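Local coordinates for protein Pts system, fructose-specific iiabc component (Borrelia burgdorferi, PDB 5DLE) that probably passes phosphate from a phosphohistidine to incoming fructose during its uptake, this chain being the cytoplasmic IIB domain of the longer transporter, at residues N57-E61 / E62-N66; K76-E80 / K81-G85. All blocks are in the same frame, centred on the assembly; numbering follows the deposited sequence. Where two conformers were deposited one is given.

Contact 1 (N57-E61 / E62-N66)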
loop_
_atom_site.group_PDB
_atom_site.type_symbol
_atom_site.label_atom_id
_atom_site.label_comp_id
_atom_site.label_asym_id
_atom_site.label_seq_id
_atom_site.Cartn_x
_atom_site.Cartn_y
_atom_site.Cartn_z
ATOM N N ASN A 57 0.826 -16.411 -10.201
ATOM C CA ASN A 57 2.090 -17.167 -10.172
ATOM C C ASN A 57 2.043 -18.277 -9.130
ATOM O O ASN A 57 2.986 -18.486 -8.342
ATOM C CB ASN A 57 3.282 -16.238 -9.944
ATOM C CG ASN A 57 3.393 -15.206 -11.036
ATOM O OD1 ASN A 57 3.796 -15.548 -12.166
ATOM N ND2 ASN A 57 3.008 -13.994 -10.761
ATOM N N ALA A 58 0.945 -19.035 -9.174
ATOM C CA ALA A 58 0.722 -20.108 -8.219
ATOM C C ALA A 58 1.869 -21.118 -8.233
ATOM O O ALA A 58 2.426 -21.452 -9.283
ATOM C CB ALA A 58 -0.597 -20.800 -8.539
ATOM N N LEU A 59 2.220 -21.595 -7.045
ATOM C CA LEU A 59 3.222 -22.647 -6.932
ATOM C C LEU A 59 2.736 -23.880 -7.668
ATOM O O LEU A 59 1.562 -24.243 -7.592
ATOM C CB LEU A 59 3.483 -22.998 -5.466
ATOM C CG LEU A 59 3.941 -21.823 -4.565
ATOM C CD1 LEU A 59 4.129 -22.316 -3.128
ATOM C CD2 LEU A 59 5.223 -21.197 -5.134
ATOM N N THR A 60 3.659 -24.546 -8.353
ATOM C CA THR A 60 3.327 -25.822 -8.956
ATOM C C THR A 60 3.629 -26.957 -7.980
ATOM O O THR A 60 4.399 -26.808 -7.012
ATOM C CB THR A 60 4.125 -26.050 -10.243
ATOM O OG1 THR A 60 5.522 -26.191 -9.940
ATOM C CG2 THR A 60 3.923 -24.890 -11.220
ATOM N N GLU A 61 3.015 -28.109 -8.260
ATOM C CA GLU A 61 3.317 -29.310 -7.491
ATOM C C GLU A 61 4.813 -29.606 -7.502
ATOM O O GLU A 61 5.395 -29.947 -6.465
ATOM C CB GLU A 61 2.524 -30.496 -8.047
ATOM C CG GLU A 61 2.649 -31.755 -7.217
ATOM C CD GLU A 61 1.820 -32.919 -7.754
ATOM O OE1 GLU A 61 0.981 -32.697 -8.654
ATOM O OE2 GLU A 61 2.005 -34.057 -7.268
ATOM N N GLU A 62 5.461 -29.462 -8.668
ATOM C CA GLU A 62 6.886 -29.755 -8.719
ATOM C C GLU A 62 7.698 -28.761 -7.895
ATOM O O GLU A 62 8.670 -29.146 -7.232
ATOM C CB GLU A 62 7.373 -29.768 -10.174
ATOM C CG GLU A 62 8.845 -30.039 -10.302
ATOM C CD GLU A 62 9.187 -31.532 -10.169
ATOM O OE1 GLU A 62 8.265 -32.370 -9.990
ATOM O OE2 GLU A 62 10.391 -31.871 -10.247
ATOM N N GLU A 63 7.329 -27.475 -7.935
ATOM C CA GLU A 63 8.036 -26.488 -7.129
ATOM C C GLU A 63 7.932 -26.816 -5.646
ATOM O O GLU A 63 8.915 -26.706 -4.901
ATOM C CB GLU A 63 7.477 -25.086 -7.405
ATOM C CG GLU A 63 7.951 -24.532 -8.740
ATOM C CD GLU A 63 7.152 -23.334 -9.244
ATOM O OE1 GLU A 63 6.034 -23.068 -8.734
ATOM O OE2 GLU A 63 7.668 -22.657 -10.171
ATOM N N ILE A 64 6.749 -27.209 -5.192
ATOM C CA ILE A 64 6.609 -27.544 -3.778
ATOM C C ILE A 64 7.414 -28.811 -3.453
ATOM O O ILE A 64 8.059 -28.907 -2.399
ATOM C CB ILE A 64 5.117 -27.682 -3.411
ATOM C CG1 ILE A 64 4.421 -26.332 -3.611
ATOM C CG2 ILE A 64 4.983 -28.159 -1.974
ATOM C CD1 ILE A 64 2.888 -26.483 -3.582
ATOM N N LYS A 65 7.371 -29.804 -4.346
ATOM C CA LYS A 65 8.158 -31.019 -4.158
ATOM C C LYS A 65 9.644 -30.716 -3.956
ATOM O O LYS A 65 10.291 -31.279 -3.060
ATOM C CB LYS A 65 7.954 -31.948 -5.365
ATOM C CG LYS A 65 8.905 -33.118 -5.357
ATOM C CD LYS A 65 8.758 -33.974 -6.645
ATOM C CE LYS A 65 9.921 -34.947 -6.765
ATOM N NZ LYS A 65 11.148 -34.249 -7.298
ATOM N N ASN A 66 10.204 -29.817 -4.771
ATOM C CA ASN A 66 11.641 -29.567 -4.740
ATOM C C ASN A 66 12.089 -28.627 -3.638
ATOM O O ASN A 66 13.291 -28.511 -3.396
ATOM C CB ASN A 66 12.087 -29.038 -6.101
ATOM C CG ASN A 66 11.924 -30.080 -7.197
ATOM O OD1 ASN A 66 12.007 -31.278 -6.939
ATOM N ND2 ASN A 66 11.665 -29.624 -8.414
#

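Contact 2 (K76-E80 / K81-G85)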
loop_
_atom_site.group_PDB
_atom_site.type_symbol
_atom_site.label_atom_id
_atom_site.label_comp_id
_atom_site.label_asym_id
_atom_site.label_seq_id
_atom_site.Cartn_x
_atom_site.Cartn_y
_atom_site.Cartn_z
ATOM N N LYS A 76 -4.821 -14.278 5.743
ATOM C CA LYS A 76 -6.082 -14.945 5.470
ATOM C C LYS A 76 -5.756 -16.425 5.356
ATOM O O LYS A 76 -4.592 -16.802 5.186
ATOM C CB LYS A 76 -6.750 -14.417 4.192
ATOM C CG LYS A 76 -5.949 -14.697 2.916
ATOM C CD LYS A 76 -6.755 -14.314 1.674
ATOM C CE LYS A 76 -6.286 -15.103 0.449
ATOM N NZ LYS A 76 -7.004 -14.728 -0.811
ATOM N N ASP A 77 -6.780 -17.263 5.485
ATOM C CA ASP A 77 -6.571 -18.698 5.318
ATOM C C ASP A 77 -6.356 -19.010 3.849
ATOM O O ASP A 77 -7.024 -18.449 2.980
ATOM C CB ASP A 77 -7.766 -19.475 5.866
ATOM C CG ASP A 77 -7.853 -19.423 7.384
ATOM O OD1 ASP A 77 -6.797 -19.373 8.052
ATOM O OD2 ASP A 77 -8.978 -19.452 7.918
ATOM N N ILE A 78 -5.375 -19.879 3.557
ATOM C CA ILE A 78 -5.119 -20.332 2.195
ATOM C C ILE A 78 -5.144 -21.857 2.227
ATOM O O ILE A 78 -5.213 -22.467 3.298
ATOM C CB ILE A 78 -3.772 -19.818 1.632
ATOM C CG1 ILE A 78 -2.616 -20.407 2.440
ATOM C CG2 ILE A 78 -3.700 -18.267 1.670
ATOM C CD1 ILE A 78 -1.311 -20.250 1.741
ATOM N N ASP A 79 -5.097 -22.483 1.041
ATOM C CA ASP A 79 -5.046 -23.947 1.051
ATOM C C ASP A 79 -3.648 -24.388 1.442
ATOM O O ASP A 79 -2.662 -23.990 0.804
ATOM C CB ASP A 79 -5.427 -24.611 -0.270
ATOM C CG ASP A 79 -5.224 -26.170 -0.205
ATOM O OD1 ASP A 79 -4.327 -26.715 -0.916
ATOM O OD2 ASP A 79 -5.928 -26.841 0.615
ATOM N N GLU A 80 -3.581 -25.200 2.499
ATOM C CA GLU A 80 -2.318 -25.696 3.025
ATOM C C GLU A 80 -2.119 -27.197 2.834
ATOM O O GLU A 80 -1.005 -27.680 3.064
ATOM C CB GLU A 80 -2.194 -25.343 4.521
ATOM C CG GLU A 80 -2.026 -23.843 4.760
ATOM C CD GLU A 80 -1.948 -23.411 6.229
ATOM O OE1 GLU A 80 -1.556 -24.213 7.094
ATOM O OE2 GLU A 80 -2.294 -22.236 6.506
ATOM N N LYS A 81 -3.141 -27.963 2.407
ATOM C CA LYS A 81 -2.946 -29.411 2.252
ATOM C C LYS A 81 -1.808 -29.722 1.286
ATOM O O LYS A 81 -1.056 -30.692 1.489
ATOM C CB LYS A 81 -4.250 -30.075 1.793
ATOM C CG LYS A 81 -4.180 -31.601 1.855
ATOM C CD LYS A 81 -5.553 -32.260 1.687
ATOM C CE LYS A 81 -5.483 -33.773 1.936
ATOM N NZ LYS A 81 -5.056 -34.115 3.331
ATOM N N ARG A 82 -1.642 -28.886 0.257
ATOM C CA ARG A 82 -0.558 -29.041 -0.708
ATOM C C ARG A 82 0.833 -28.992 -0.093
ATOM O O ARG A 82 1.789 -29.375 -0.768
ATOM C CB ARG A 82 -0.668 -27.952 -1.773
ATOM C CG ARG A 82 -0.722 -26.523 -1.212
ATOM C CD ARG A 82 -0.826 -25.554 -2.372
ATOM N NE ARG A 82 -1.184 -24.241 -1.886
ATOM C CZ ARG A 82 -0.874 -23.092 -2.490
ATOM N NH1 ARG A 82 -0.177 -23.110 -3.615
ATOM N NH2 ARG A 82 -1.292 -21.931 -1.960
ATOM N N PHE A 83 0.985 -28.517 1.139
ATOM C CA PHE A 83 2.297 -28.439 1.769
ATOM C C PHE A 83 2.550 -29.559 2.781
ATOM O O PHE A 83 3.564 -29.523 3.492
ATOM C CB PHE A 83 2.463 -27.077 2.450
ATOM C CG PHE A 83 2.190 -25.911 1.538
ATOM C CD1 PHE A 83 2.921 -25.739 0.362
ATOM C CD2 PHE A 83 1.209 -25.008 1.864
ATOM C CE1 PHE A 83 2.695 -24.650 -0.471
ATOM C CE2 PHE A 83 0.936 -23.928 1.013
ATOM C CZ PHE A 83 1.697 -23.753 -0.158
ATOM N N GLU A 84 1.660 -30.538 2.873
ATOM C CA GLU A 84 1.909 -31.671 3.765
ATOM C C GLU A 84 3.272 -32.303 3.496
ATOM O O GLU A 84 3.681 -32.483 2.341
ATOM C CB GLU A 84 0.826 -32.735 3.590
ATOM C CG GLU A 84 -0.458 -32.335 4.274
ATOM C CD GLU A 84 -1.505 -33.431 4.189
ATOM O OE1 GLU A 84 -1.203 -34.509 3.616
ATOM O OE2 GLU A 84 -2.618 -33.203 4.708
ATOM N N GLY A 85 3.991 -32.615 4.578
ATOM C CA GLY A 85 5.285 -33.274 4.449
ATOM C C GLY A 85 6.437 -32.306 4.282
ATOM O O GLY A 85 7.574 -32.740 4.262
#

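Contact 1 (N57-E61 / E62-N66)
Thr60 turns OG1 into the position between its backbone N and its carbonyl carbon (chi1 67°), facing the first turn of the helix, while Glu63, its CG lying beside its own backbone N (chi1 -76°) and its chain then extended, sends its carboxylate back to the start of that turn. The two residues thereby exchange bonds as a capping box. Glu63 N donates to Thr60 OG1 at 3.0 Å, and Thr60 N donates to Glu63 OE1 at 2.8 Å. The second donor comes from above the carboxylate plane, 36° out of it. Threonine suits the N-cap because its short hydroxyl stands in for the acceptor that a preceding helical turn would supply to Glu63 N; glutamate, three residues on, is long enough to reach the N-cap amide.

Behind the cap the regular helical pattern takes over, with Ile64 N bonded to Thr60 O at 3.0 Å and Lys65 N to Glu61 O at 2.9 Å. Leu59, the residue before the cap, crosses Ile64 at about a right angle, its CB 3.9 Å from Ile64 CG1. Both branched apolar chains are buried, Leu59 reaching Val15 and Val17 of strand 13-19. On the exposed flank Asn66 ND2 donates to Glu62 OE2 at 3.2 Å, and Lys65 NZ donates to Asn66 OD1 at 3.1 Å.

Glu63 OE2 also forms a salt bridge with Arg46 of strand 44-50, so each carboxylate oxygen has its own partner, which fixes the rotation of the group. Negative charge on Glu61, Glu62 and Glu63 at the N-terminal end of the helix would be expected to interact favourably with the positive end of the helix dipole, and the neighbouring arginine should help keep Glu63 ionised.

Contact 2 (K76-E80 / K81-G85)
Arg82 NE donates to Asp79 O at 3.1 Å, almost straight at 175° and in the guanidinium plane. Phe83 N bonds to Glu80 O at 2.9 Å, closing the short 3-10 turn 81-83. Asp79 adds a weak bond from Lys81 N to its OD2 at 3.5 Å, while Lys81 NZ forms a 2.9 Å salt bridge with Glu84 OE2.

The Arg82 chain first takes the position between its backbone N and carbonyl carbon (chi1 54°), then runs extended across the Phe83 ring, CG 3.7 Å above its centre. Arginine thus serves twice, its methylenes covering an aromatic face and its guanidinium tying down the backbone, while NH1 forms a salt bridge with Glu48. Phe83 CZ in turn lies over the rim of one guanidinium face. Ile78 CD1 approaches the ring edge, 4.4 Å from Phe83 CE2.

Phe83, buried and apolar, packs on Val70 and Leu72 of strand 69-74 and on Val17 of strand 13-19. Glu80 forms a salt bridge with Lys90 of strand 88-91, and Arg82 touches Gln50 of strand 44-50. Residues 76-85 thus run back along one face of the sheet, connecting the neighbouring parallel strands 69-74 and 88-91.

From the N terminus, the chain first lays down strand 13-19, helix 25-40 and strand 44-50, then the short antiparallel strand 55-56. Contact 1 follows, turning the loop after 55-56 into helix 61-66. The chain next forms strand 69-74, and contact 2 shapes the connection to strand 88-91, outermost on that side within this chain. The contacts are therefore in series, neither nested nor crossing. With centres about 12 Å apart, they nevertheless touch: Ile64 CD1 reaches Phe83 CE1 at 3.6 Å, and Leu59 CD1 reaches the same atom at 3.8 Å. Together they link helix 61-66 and the 76-85 loop over strands 44-50, 13-19 and 69-74 of the IIB domain.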